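Local coordinates for protein endonuclease 8-like L720 (Acanthamoeba polyphaga mimivirus, PDB 4MB7) that belongs to the Fpg/Nei family as an endonuclease VIII-like protein, with an N-terminal beta sandwich, an H2TH region and a zinc site, at residues E11-T16 / G73-G78; P27-K30 / D35-D38; I37-R42 / P61-R66; I90-L93 / I97-R100. All blocks are in the same frame, centred on the assembly; numbering follows the deposited sequence. Where two conformers were deposited one is given.

Contact 1: E11-T16 / G73-G78; sequences EKIRHT and GRILVG. With SO4 (sulfate ion), chain C.
I13 of helix 5-13 rests on I75 and V77 of strand 73-78, a helix-on-sheet contact in the N-terminal beta-sandwich domain expected of an Fpg/Nei protein. The two strand residues, separated by L76, turn their side chains to the same side and meet different branches of the isoleucine. I13 CG2 touches V77 CG2 at 3.7 Å. With chi1 at 67°, I13 CG1 lies between the backbone N and the carbonyl carbon; this directs the longer branch to I75, where I13 CD1 lies 4.1 Å from I75 CD1 and almost as close to I75 CG2. The I13 and I75 chains cross at about a right angle. V77 CG2, on an exposed residue, also approaches K12 O, at 3.9 Å. The K12 chain is extended beyond CG, and its NZ gives a hydrogen bond of 3.0 Å to O4 of a sulfate ion that R5 and R229 also hold. I13 O takes two donors from T16: the hydroxyl OG1 at 2.6 Å, close to the line of the carbonyl bond, and the backbone N at 3.1 Å. Both tie the short 3-10 turn back to the helix. T16 OG1 is further bonded to W44 NE1. Strand 73-78 is outermost in its sheet and pairs with strand 98-102, while the I13 side chain also reaches W44 of strand 40-47, in the second sheet.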
loop_
_atom_site.group_PDB
_atom_site.type_symbol
_atom_site.label_atom_id
_atom_site.label_comp_id
_atom_site.label_asym_id
_atom_site.label_seq_id
_atom_site.Cartn_x
_atom_site.Cartn_y
_atom_site.Cartn_z
ATOM N N GLU A 11 9.426 -6.982 3.464
ATOM C CA GLU A 11 10.626 -7.338 4.215
ATOM C C GLU A 11 10.570 -8.771 4.742
ATOM O O GLU A 11 11.603 -9.418 4.906
ATOM C CB GLU A 11 10.857 -6.349 5.364
ATOM C CG GLU A 11 11.213 -4.941 4.895
ATOM C CD GLU A 11 11.337 -3.953 6.040
ATOM O OE1 GLU A 11 10.799 -4.231 7.132
ATOM O OE2 GLU A 11 11.978 -2.898 5.848
ATOM N N LYS A 12 9.361 -9.267 4.988
ATOM C CA LYS A 12 9.184 -10.619 5.511
ATOM C C LYS A 12 9.353 -11.711 4.455
ATOM O O LYS A 12 9.752 -12.826 4.777
ATOM C CB LYS A 12 7.815 -10.768 6.183
ATOM C CG LYS A 12 7.711 -10.129 7.560
ATOM C CD LYS A 12 6.320 -10.321 8.147
ATOM C CE LYS A 12 6.200 -9.689 9.524
ATOM N NZ LYS A 12 4.831 -9.853 10.088
ATOM N N ILE A 13 9.052 -11.396 3.199
ATOM C CA ILE A 13 9.020 -12.429 2.164
ATOM C C ILE A 13 10.130 -12.323 1.120
ATOM O O ILE A 13 10.321 -13.241 0.322
ATOM C CB ILE A 13 7.662 -12.446 1.431
ATOM C CG1 ILE A 13 7.486 -11.163 0.616
ATOM C CG2 ILE A 13 6.521 -12.617 2.422
ATOM C CD1 ILE A 13 6.091 -10.979 0.061
ATOM N N ARG A 14 10.866 -11.216 1.125
ATOM C CA ARG A 14 11.820 -10.942 0.050
ATOM C C ARG A 14 13.001 -11.915 -0.004
ATOM O O ARG A 14 13.685 -12.012 -1.021
ATOM C CB ARG A 14 12.325 -9.497 0.110
ATOM C CG ARG A 14 13.125 -9.150 1.352
ATOM C CD ARG A 14 13.708 -7.750 1.234
ATOM N NE ARG A 14 14.266 -7.269 2.493
ATOM C CZ ARG A 14 14.828 -6.074 2.654
ATOM N NH1 ARG A 14 14.914 -5.236 1.630
ATOM N NH2 ARG A 14 15.305 -5.718 3.838
ATOM N N HIS A 15 13.246 -12.628 1.090
ATOM C CA HIS A 15 14.354 -13.575 1.123
ATOM C C HIS A 15 13.971 -14.929 0.528
ATOM O O HIS A 15 14.664 -15.927 0.723
ATOM C CB HIS A 15 14.910 -13.718 2.542
ATOM C CG HIS A 15 15.625 -12.496 3.029
ATOM N ND1 HIS A 15 15.033 -11.569 3.860
ATOM C CD2 HIS A 15 16.876 -12.040 2.786
ATOM C CE1 HIS A 15 15.895 -10.599 4.116
ATOM N NE2 HIS A 15 17.020 -10.861 3.476
ATOM N N THR A 16 12.860 -14.949 -0.202
ATOM C CA THR A 16 12.500 -16.096 -1.027
ATOM C C THR A 16 13.089 -15.935 -2.428
ATOM O O THR A 16 12.968 -16.822 -3.271
ATOM C CB THR A 16 10.973 -16.275 -1.127
ATOM O OG1 THR A 16 10.368 -15.044 -1.542
ATOM C CG2 THR A 16 10.395 -16.695 0.218
ATOM N N GLY A 73 -5.986 -8.553 4.334
ATOM C CA GLY A 73 -5.184 -9.242 3.341
ATOM C C GLY A 73 -3.766 -9.433 3.839
ATOM O O GLY A 73 -3.209 -8.550 4.490
ATOM N N ARG A 74 -3.184 -10.591 3.546
ATOM C CA ARG A 74 -1.821 -10.901 3.970
ATOM C C ARG A 74 -1.133 -11.848 2.995
ATOM O O ARG A 74 -1.784 -12.644 2.320
ATOM C CB ARG A 74 -1.802 -11.563 5.358
ATOM C CG ARG A 74 -2.331 -10.729 6.513
ATOM C CD ARG A 74 -3.733 -11.170 6.891
ATOM N NE ARG A 74 -3.761 -12.568 7.311
ATOM C CZ ARG A 74 -4.841 -13.341 7.270
ATOM N NH1 ARG A 74 -4.773 -14.603 7.673
ATOM N NH2 ARG A 74 -5.990 -12.855 6.818
ATOM N N ILE A 75 0.191 -11.754 2.935
ATOM C CA ILE A 75 1.007 -12.805 2.344
ATOM C C ILE A 75 1.818 -13.426 3.476
ATOM O O ILE A 75 2.638 -12.751 4.097
ATOM C CB ILE A 75 1.969 -12.259 1.276
ATOM C CG1 ILE A 75 1.205 -11.453 0.223
ATOM C CG2 ILE A 75 2.739 -13.406 0.626
ATOM C CD1 ILE A 75 2.098 -10.827 -0.832
ATOM N N LEU A 76 1.586 -14.705 3.753
ATOM C CA LEU A 76 2.205 -15.346 4.912
ATOM C C LEU A 76 3.253 -16.392 4.542
ATOM O O LEU A 76 3.076 -17.164 3.600
ATOM C CB LEU A 76 1.139 -15.976 5.815
ATOM C CG LEU A 76 0.098 -15.027 6.414
ATOM C CD1 LEU A 76 -0.873 -15.788 7.301
ATOM C CD2 LEU A 76 0.767 -13.902 7.188
ATOM N N VAL A 77 4.342 -16.410 5.305
ATOM C CA VAL A 77 5.389 -17.409 5.137
ATOM C C VAL A 77 5.170 -18.563 6.108
ATOM O O VAL A 77 5.074 -18.352 7.317
ATOM C CB VAL A 77 6.782 -16.809 5.393
ATOM C CG1 VAL A 77 7.857 -17.869 5.211
ATOM C CG2 VAL A 77 7.029 -15.625 4.473
ATOM N N GLY A 78 5.087 -19.779 5.578
ATOM C CA GLY A 78 4.896 -20.958 6.406
ATOM C C GLY A 78 5.529 -22.203 5.814
ATOM O O GLY A 78 6.511 -22.121 5.076
HETATM S S SO4 C . 2.962 -7.966 13.577
HETATM O O1 SO4 C . 3.940 -8.130 14.668
HETATM O O2 SO4 C . 1.876 -8.940 13.781
HETATM O O3 SO4 C . 2.409 -6.599 13.646
HETATM O O4 SO4 C . 3.609 -8.224 12.281
#

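Contact 2: P27-K30 / D35-D38; sequences PSYK and DLID
The phenol of Y29 reaches from helix 27-32 to the loop that follows it, where its hydroxyl meets the backbone of L36. L36 N donates to Y29 OH at 3.0 Å in a nearly straight bond (164° at the hydrogen). With chi1 at 170°, Y29 CG is anti to the backbone N, and the ring extends out from the helix to the loop. The close-packed part is apolar: buried L36 meets the edge of the ring near its plane, with L36 CG 4.0 Å from Y29 CE1, and the two side chains run past each other in opposite directions. Looser and wetter is the side of exposed D35, whose OD1 stays 3.5 Å from Y29 OH. A water in the plane of the ring fills in, 2.7 Å from Y29 OH and donating to D35 OD1 at 2.9 Å. The same OD1 takes a weak bond of 3.3 Å from I37 N, an Asx-turn pattern that holds the carboxylate beside the loop backbone. Around this bridge, Y29 and I37 both lean on I24, while L36 reaches Y63 and I65. The contact thus touches both sheets, strand 21-25 of one and strand 63-70 of the other, just ahead of strand 40-47.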
loop_
_atom_site.group_PDB
_atom_site.type_symbol
_atom_site.label_atom_id
_atom_site.label_comp_id
_atom_site.label_asym_id
_atom_site.label_seq_id
_atom_site.Cartn_x
_atom_site.Cartn_y
_atom_site.Cartn_z
ATOM N N PRO A 27 -7.290 -20.782 -6.425
ATOM C CA PRO A 27 -8.166 -20.166 -7.431
ATOM C C PRO A 27 -7.524 -18.978 -8.145
ATOM O O PRO A 27 -7.709 -18.827 -9.352
ATOM C CB PRO A 27 -9.385 -19.711 -6.613
ATOM C CG PRO A 27 -8.929 -19.708 -5.186
ATOM C CD PRO A 27 -7.909 -20.795 -5.088
ATOM N N SER A 28 -6.777 -18.154 -7.416
ATOM C CA SER A 28 -6.121 -16.998 -8.020
ATOM C C SER A 28 -5.005 -17.409 -8.975
ATOM O O SER A 28 -4.694 -16.687 -9.923
ATOM C CB SER A 28 -5.580 -16.049 -6.947
ATOM O OG SER A 28 -6.633 -15.401 -6.258
ATOM N N TYR A 29 -4.397 -18.565 -8.726
ATOM C CA TYR A 29 -3.376 -19.079 -9.630
ATOM C C TYR A 29 -4.002 -19.604 -10.917
ATOM O O TYR A 29 -3.524 -19.313 -12.013
ATOM C CB TYR A 29 -2.550 -20.183 -8.967
ATOM C CG TYR A 29 -1.643 -20.895 -9.945
ATOM C CD1 TYR A 29 -0.670 -20.196 -10.650
ATOM C CD2 TYR A 29 -1.762 -22.260 -10.170
ATOM C CE1 TYR A 29 0.162 -20.838 -11.548
ATOM C CE2 TYR A 29 -0.932 -22.911 -11.065
ATOM C CZ TYR A 29 0.027 -22.195 -11.752
ATOM O OH TYR A 29 0.855 -22.838 -12.644
ATOM N N LYS A 30 -5.071 -20.383 -10.773
ATOM C CA LYS A 30 -5.804 -20.912 -11.918
ATOM C C LYS A 30 -6.317 -19.793 -12.817
ATOM O O LYS A 30 -6.289 -19.908 -14.042
ATOM C CB LYS A 30 -6.982 -21.780 -11.457
ATOM C CG LYS A 30 -6.578 -23.086 -10.797
ATOM N N ASP A 35 1.130 -21.698 -16.643
ATOM C CA ASP A 35 1.901 -22.659 -15.859
ATOM C C ASP A 35 3.208 -22.039 -15.360
ATOM O O ASP A 35 4.078 -21.680 -16.152
ATOM C CB ASP A 35 2.191 -23.917 -16.684
ATOM C CG ASP A 35 2.922 -24.983 -15.889
ATOM O OD1 ASP A 35 2.807 -24.985 -14.646
ATOM O OD2 ASP A 35 3.608 -25.823 -16.509
ATOM N N LEU A 36 3.341 -21.922 -14.042
ATOM C CA LEU A 36 4.504 -21.268 -13.448
ATOM C C LEU A 36 5.439 -22.232 -12.720
ATOM O O LEU A 36 6.356 -21.801 -12.020
ATOM C CB LEU A 36 4.062 -20.156 -12.490
ATOM C CG LEU A 36 3.359 -18.953 -13.122
ATOM C CD1 LEU A 36 2.941 -17.956 -12.056
ATOM C CD2 LEU A 36 4.260 -18.294 -14.154
ATOM N N ILE A 37 5.205 -23.531 -12.881
ATOM C CA ILE A 37 6.066 -24.543 -12.272
ATOM C C ILE A 37 7.518 -24.355 -12.712
ATOM O O ILE A 37 7.785 -24.089 -13.885
ATOM C CB ILE A 37 5.593 -25.975 -12.620
ATOM C CG1 ILE A 37 4.190 -26.224 -12.066
ATOM C CG2 ILE A 37 6.555 -27.015 -12.064
ATOM C CD1 ILE A 37 4.113 -26.158 -10.558
ATOM N N ASP A 38 8.437 -24.454 -11.751
ATOM C CA ASP A 38 9.880 -24.364 -11.994
ATOM C C ASP A 38 10.379 -22.975 -12.397
ATOM O O ASP A 38 11.535 -22.812 -12.783
ATOM C CB ASP A 38 10.346 -25.421 -13.003
ATOM C CG ASP A 38 10.178 -26.833 -12.482
ATOM O OD1 ASP A 38 10.336 -27.037 -11.258
ATOM O OD2 ASP A 38 9.883 -27.736 -13.292
HETATM O O HOH W 1 0.614 -25.492 -12.742
#

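Contact 3: I37-R42 / P61-R66; sequences IDYIIR and PTYVIR
A chi1 of -96°, well off a staggered value, swings the Y39 ring toward P61, while Y63, with CG anti to its carbonyl carbon (chi1 -71°), brings the edge of its own ring to the Y39 hydroxyl. Y39 OH donates to P61 O over 2.7 Å. The donor lies in the carbonyl plane, and the oxygen in turn lies in the plane of the Y39 ring, at its edge, so that P61 O is also only 3.3 Å from Y39 CE2. Beside this bond the hydroxyl is walled by carbon: P61 CD stands 3.9 Å from Y39 OH, and Y63 CE2 3.7 Å from it, near the plane of the Y63 ring. The two aromatic side chains cross obliquely, Y39 CZ coming to 4.1 Å from Y63 CD2. The backbones stay well apart, with 9.0 Å between Y39 CA and T62 CA; the Y39 side chain covers most of that distance, met by P61 O and the Y63 ring. Strands 40-47 and 63-70 flank strand 50-56 in an antiparallel sheet, so the hydroxyl joins the chain near the starts of two strands that run the same way with one strand between them, within one layer of the N-terminal beta sandwich of the Fpg/Nei fold.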
loop_
_atom_site.group_PDB
_atom_site.type_symbol
_atom_site.label_atom_id
_atom_site.label_comp_id
_atom_site.label_asym_id
_atom_site.label_seq_id
_atom_site.Cartn_x
_atom_site.Cartn_y
_atom_site.Cartn_z
ATOM N N ILE A 37 5.205 -23.531 -12.881
ATOM C CA ILE A 37 6.066 -24.543 -12.272
ATOM C C ILE A 37 7.518 -24.355 -12.712
ATOM O O ILE A 37 7.785 -24.089 -13.885
ATOM C CB ILE A 37 5.593 -25.975 -12.620
ATOM C CG1 ILE A 37 4.190 -26.224 -12.066
ATOM C CG2 ILE A 37 6.555 -27.015 -12.064
ATOM C CD1 ILE A 37 4.113 -26.158 -10.558
ATOM N N ASP A 38 8.437 -24.454 -11.751
ATOM C CA ASP A 38 9.880 -24.364 -11.994
ATOM C C ASP A 38 10.379 -22.975 -12.397
ATOM O O ASP A 38 11.535 -22.812 -12.783
ATOM C CB ASP A 38 10.346 -25.421 -13.003
ATOM C CG ASP A 38 10.178 -26.833 -12.482
ATOM O OD1 ASP A 38 10.336 -27.037 -11.258
ATOM O OD2 ASP A 38 9.883 -27.736 -13.292
ATOM N N TYR A 39 9.508 -21.976 -12.302
ATOM C CA TYR A 39 9.943 -20.595 -12.457
ATOM C C TYR A 39 10.783 -20.186 -11.251
ATOM O O TYR A 39 10.656 -20.765 -10.173
ATOM C CB TYR A 39 8.743 -19.658 -12.611
ATOM C CG TYR A 39 8.389 -19.343 -14.048
ATOM C CD1 TYR A 39 7.726 -20.270 -14.842
ATOM C CD2 TYR A 39 8.716 -18.116 -14.607
ATOM C CE1 TYR A 39 7.400 -19.983 -16.156
ATOM C CE2 TYR A 39 8.395 -17.819 -15.918
ATOM C CZ TYR A 39 7.737 -18.756 -16.689
ATOM O OH TYR A 39 7.414 -18.466 -17.995
ATOM N N ILE A 40 11.643 -19.191 -11.443
ATOM C CA ILE A 40 12.524 -18.714 -10.387
ATOM C C ILE A 40 12.095 -17.329 -9.914
ATOM O O ILE A 40 11.809 -16.452 -10.730
ATOM C CB ILE A 40 13.980 -18.622 -10.877
ATOM C CG1 ILE A 40 14.425 -19.947 -11.500
ATOM C CG2 ILE A 40 14.909 -18.221 -9.739
ATOM C CD1 ILE A 40 14.456 -21.090 -10.526
ATOM N N ILE A 41 12.043 -17.138 -8.599
ATOM C CA ILE A 41 11.788 -15.816 -8.037
ATOM C C ILE A 41 13.012 -14.934 -8.250
ATOM O O ILE A 41 14.042 -15.120 -7.606
ATOM C CB ILE A 41 11.458 -15.889 -6.536
ATOM C CG1 ILE A 41 10.157 -16.664 -6.315
ATOM C CG2 ILE A 41 11.352 -14.490 -5.943
ATOM C CD1 ILE A 41 9.716 -16.720 -4.866
ATOM N N ARG A 42 12.894 -13.978 -9.162
ATOM C CA ARG A 42 14.011 -13.105 -9.495
ATOM C C ARG A 42 14.102 -11.898 -8.568
ATOM O O ARG A 42 15.191 -11.535 -8.121
ATOM C CB ARG A 42 13.910 -12.644 -10.954
ATOM C CG ARG A 42 14.976 -11.636 -11.372
ATOM C CD ARG A 42 16.382 -12.191 -11.178
ATOM N NE ARG A 42 17.406 -11.214 -11.541
ATOM C CZ ARG A 42 17.916 -10.316 -10.705
ATOM N NH1 ARG A 42 17.499 -10.264 -9.448
ATOM N NH2 ARG A 42 18.844 -9.468 -11.126
ATOM N N PRO A 61 8.832 -16.934 -21.232
ATOM C CA PRO A 61 8.518 -15.523 -20.987
ATOM C C PRO A 61 8.579 -15.167 -19.505
ATOM O O PRO A 61 8.188 -15.963 -18.650
ATOM C CB PRO A 61 7.085 -15.383 -21.514
ATOM C CG PRO A 61 6.531 -16.763 -21.487
ATOM C CD PRO A 61 7.684 -17.663 -21.800
ATOM N N THR A 62 9.084 -13.975 -19.215
ATOM C CA THR A 62 9.122 -13.457 -17.856
ATOM C C THR A 62 7.743 -12.933 -17.468
ATOM O O THR A 62 7.049 -12.331 -18.284
ATOM C CB THR A 62 10.168 -12.331 -17.728
ATOM O OG1 THR A 62 11.482 -12.887 -17.858
ATOM C CG2 THR A 62 10.059 -11.622 -16.382
ATOM N N TYR A 63 7.341 -13.180 -16.226
ATOM C CA TYR A 63 6.070 -12.669 -15.729
ATOM C C TYR A 63 6.236 -11.883 -14.436
ATOM O O TYR A 63 7.192 -12.085 -13.686
ATOM C CB TYR A 63 5.077 -13.810 -15.505
ATOM C CG TYR A 63 4.557 -14.437 -16.777
ATOM C CD1 TYR A 63 3.632 -13.773 -17.573
ATOM C CD2 TYR A 63 4.980 -15.698 -17.173
ATOM C CE1 TYR A 63 3.147 -14.347 -18.737
ATOM C CE2 TYR A 63 4.501 -16.280 -18.334
ATOM C CZ TYR A 63 3.586 -15.602 -19.110
ATOM O OH TYR A 63 3.110 -16.185 -20.264
ATOM N N VAL A 64 5.295 -10.983 -14.182
ATOM C CA VAL A 64 5.244 -10.262 -12.918
ATOM C C VAL A 64 3.888 -10.477 -12.264
ATOM O O VAL A 64 2.848 -10.227 -12.870
ATOM C CB VAL A 64 5.487 -8.753 -13.104
ATOM C CG1 VAL A 64 5.271 -8.012 -11.785
ATOM C CG2 VAL A 64 6.889 -8.501 -13.641
ATOM N N ILE A 65 3.903 -10.960 -11.030
ATOM C CA ILE A 65 2.675 -11.100 -10.261
ATOM C C ILE A 65 2.493 -9.884 -9.365
ATOM O O ILE A 65 3.370 -9.560 -8.562
ATOM C CB ILE A 65 2.684 -12.368 -9.395
ATOM C CG1 ILE A 65 2.753 -13.615 -10.277
ATOM C CG2 ILE A 65 1.446 -12.417 -8.517
ATOM C CD1 ILE A 65 2.779 -14.908 -9.494
ATOM N N ARG A 66 1.362 -9.207 -9.520
ATOM C CA ARG A 66 1.048 -8.048 -8.699
ATOM C C ARG A 66 0.000 -8.396 -7.653
ATOM O O ARG A 66 -1.058 -8.939 -7.973
ATOM C CB ARG A 66 0.551 -6.883 -9.561
ATOM C CG ARG A 66 0.353 -5.590 -8.786
ATOM C CD ARG A 66 -0.394 -4.558 -9.619
ATOM N NE ARG A 66 -1.789 -4.942 -9.814
ATOM C CZ ARG A 66 -2.608 -4.372 -10.691
ATOM N NH1 ARG A 66 -2.174 -3.387 -11.467
ATOM N NH2 ARG A 66 -3.859 -4.792 -10.795
#

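Contact 4: I90-L93 / I97-R100; sequences IIQL and IVLR
L99 N donates to I91 O at 2.8 Å, nearly straight (166° at the hydrogen); V98 CA adds a CH contact of 3.4 Å to the same oxygen. The return bond, I91 N to L99 O, is 2.9 Å long, making I91 and L99 a hydrogen-bonded antiparallel pair. Two residues along each segment, toward the turn, L93 N bonds to I97 O at 2.9 Å. These bonds zip strands 89-93 and 98-102 into a beta hairpin whose strands form the middle of a four-stranded antiparallel sheet, between strand 21-25 and strand 73-78, in the N-terminal beta-sandwich domain. I91 and L99 share the face turned to the other sheet, where L99 reaches W44; L93, at the hairpin end, touches I41. The opposite face carries the non-hydrogen-bonded pairs I90-R100 and Q92-V98. I90 puts its two branches to different uses: with CG2 anti to the backbone N, that methyl meets V98 CG1 at 3.7 Å, whereas CD1 bends over to the arginine stem, 3.5 Å from R100 CG. V98 CG2 packs against Q92 CG at 3.9 Å. V98 CG1 also sits over one face of the R100 guanidinium, toward its rim, and the polar end of that arginine bonds to N79 O through NH2 and to T84 OG1 through NE.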
loop_
_atom_site.group_PDB
_atom_site.type_symbol
_atom_site.label_atom_id
_atom_site.label_comp_id
_atom_site.label_asym_id
_atom_site.label_seq_id
_atom_site.Cartn_x
_atom_site.Cartn_y
_atom_site.Cartn_z
ATOM N N ILE A 90 -1.201 -20.595 -3.268
ATOM C CA ILE A 90 -0.201 -21.309 -2.487
ATOM C C ILE A 90 1.027 -21.552 -3.345
ATOM O O ILE A 90 0.930 -22.151 -4.410
ATOM C CB ILE A 90 -0.724 -22.688 -2.043
ATOM C CG1 ILE A 90 -2.061 -22.545 -1.322
ATOM C CG2 ILE A 90 0.294 -23.384 -1.155
ATOM C CD1 ILE A 90 -1.987 -21.636 -0.142
ATOM N N ILE A 91 2.184 -21.088 -2.887
ATOM C CA ILE A 91 3.426 -21.347 -3.604
ATOM C C ILE A 91 4.446 -22.034 -2.708
ATOM O O ILE A 91 4.916 -21.454 -1.731
ATOM C CB ILE A 91 4.052 -20.058 -4.167
ATOM C CG1 ILE A 91 3.072 -19.350 -5.105
ATOM C CG2 ILE A 91 5.347 -20.382 -4.900
ATOM C CD1 ILE A 91 3.653 -18.129 -5.794
ATOM N N GLN A 92 4.779 -23.277 -3.041
ATOM C CA GLN A 92 5.838 -23.984 -2.328
ATOM C C GLN A 92 7.155 -23.899 -3.091
ATOM O O GLN A 92 7.211 -24.184 -4.288
ATOM C CB GLN A 92 5.465 -25.447 -2.080
ATOM C CG GLN A 92 6.553 -26.214 -1.336
ATOM C CD GLN A 92 6.072 -27.532 -0.768
ATOM O OE1 GLN A 92 4.891 -27.868 -0.853
ATOM N NE2 GLN A 92 6.991 -28.287 -0.178
ATOM N N LEU A 93 8.212 -23.502 -2.391
ATOM C CA LEU A 93 9.522 -23.333 -3.007
ATOM C C LEU A 93 10.427 -24.544 -2.774
ATOM O O LEU A 93 10.059 -25.475 -2.058
ATOM C CB LEU A 93 10.184 -22.062 -2.480
ATOM C CG LEU A 93 9.332 -20.807 -2.696
ATOM C CD1 LEU A 93 9.948 -19.610 -2.004
ATOM C CD2 LEU A 93 9.155 -20.539 -4.184
ATOM N N ILE A 97 9.843 -23.768 1.936
ATOM C CA ILE A 97 9.090 -22.584 2.334
ATOM C C ILE A 97 7.792 -22.517 1.535
ATOM O O ILE A 97 7.786 -22.774 0.332
ATOM C CB ILE A 97 9.910 -21.295 2.119
ATOM C CG1 ILE A 97 11.026 -21.199 3.159
ATOM C CG2 ILE A 97 9.018 -20.059 2.186
ATOM C CD1 ILE A 97 11.817 -19.917 3.083
ATOM N N VAL A 98 6.691 -22.195 2.207
ATOM C CA VAL A 98 5.405 -22.054 1.529
ATOM C C VAL A 98 4.826 -20.653 1.722
ATOM O O VAL A 98 4.642 -20.197 2.849
ATOM C CB VAL A 98 4.384 -23.100 2.017
ATOM C CG1 VAL A 98 3.047 -22.908 1.311
ATOM C CG2 VAL A 98 4.911 -24.509 1.782
ATOM N N LEU A 99 4.551 -19.975 0.613
ATOM C CA LEU A 99 3.935 -18.655 0.652
ATOM C C LEU A 99 2.430 -18.766 0.434
ATOM O O LEU A 99 1.977 -19.436 -0.494
ATOM C CB LEU A 99 4.553 -17.744 -0.411
ATOM C CG LEU A 99 6.042 -17.432 -0.260
ATOM C CD1 LEU A 99 6.567 -16.708 -1.490
ATOM C CD2 LEU A 99 6.296 -16.613 0.993
ATOM N N ARG A 100 1.656 -18.103 1.290
ATOM C CA ARG A 100 0.199 -18.172 1.202
ATOM C C ARG A 100 -0.447 -16.790 1.122
ATOM O O ARG A 100 -0.198 -15.929 1.967
ATOM C CB ARG A 100 -0.375 -18.964 2.380
ATOM C CG ARG A 100 0.081 -20.416 2.424
ATOM C CD ARG A 100 -0.646 -21.204 3.503
ATOM N NE ARG A 100 -0.436 -22.644 3.367
ATOM C CZ ARG A 100 0.630 -23.293 3.826
ATOM N NH1 ARG A 100 1.595 -22.630 4.448
ATOM N NH2 ARG A 100 0.734 -24.605 3.657
#

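How the contacts relate
All four contacts lie in the N-terminal half, on the same side of the chain's centre. Contacts 2 and 3 fall within the span of chain bounded by contact 1, and contact 4 follows. Contacts 1 and 4 share one sheet, their centres about 9 Å apart, and are joined by backbone bonds from L76 and G78 to R100 and V98. Contact 3 belongs to the other sheet, and contact 2, about 10 Å from it between centres, shares I37 and D38 with it. Contacts 2 and 4, about 12 Å apart between centres, do not touch. I41 of 37-42 packs on T16 of contact 1 and on L93 of contact 4, where the two sheets meet in the interior of the N-terminal sandwich.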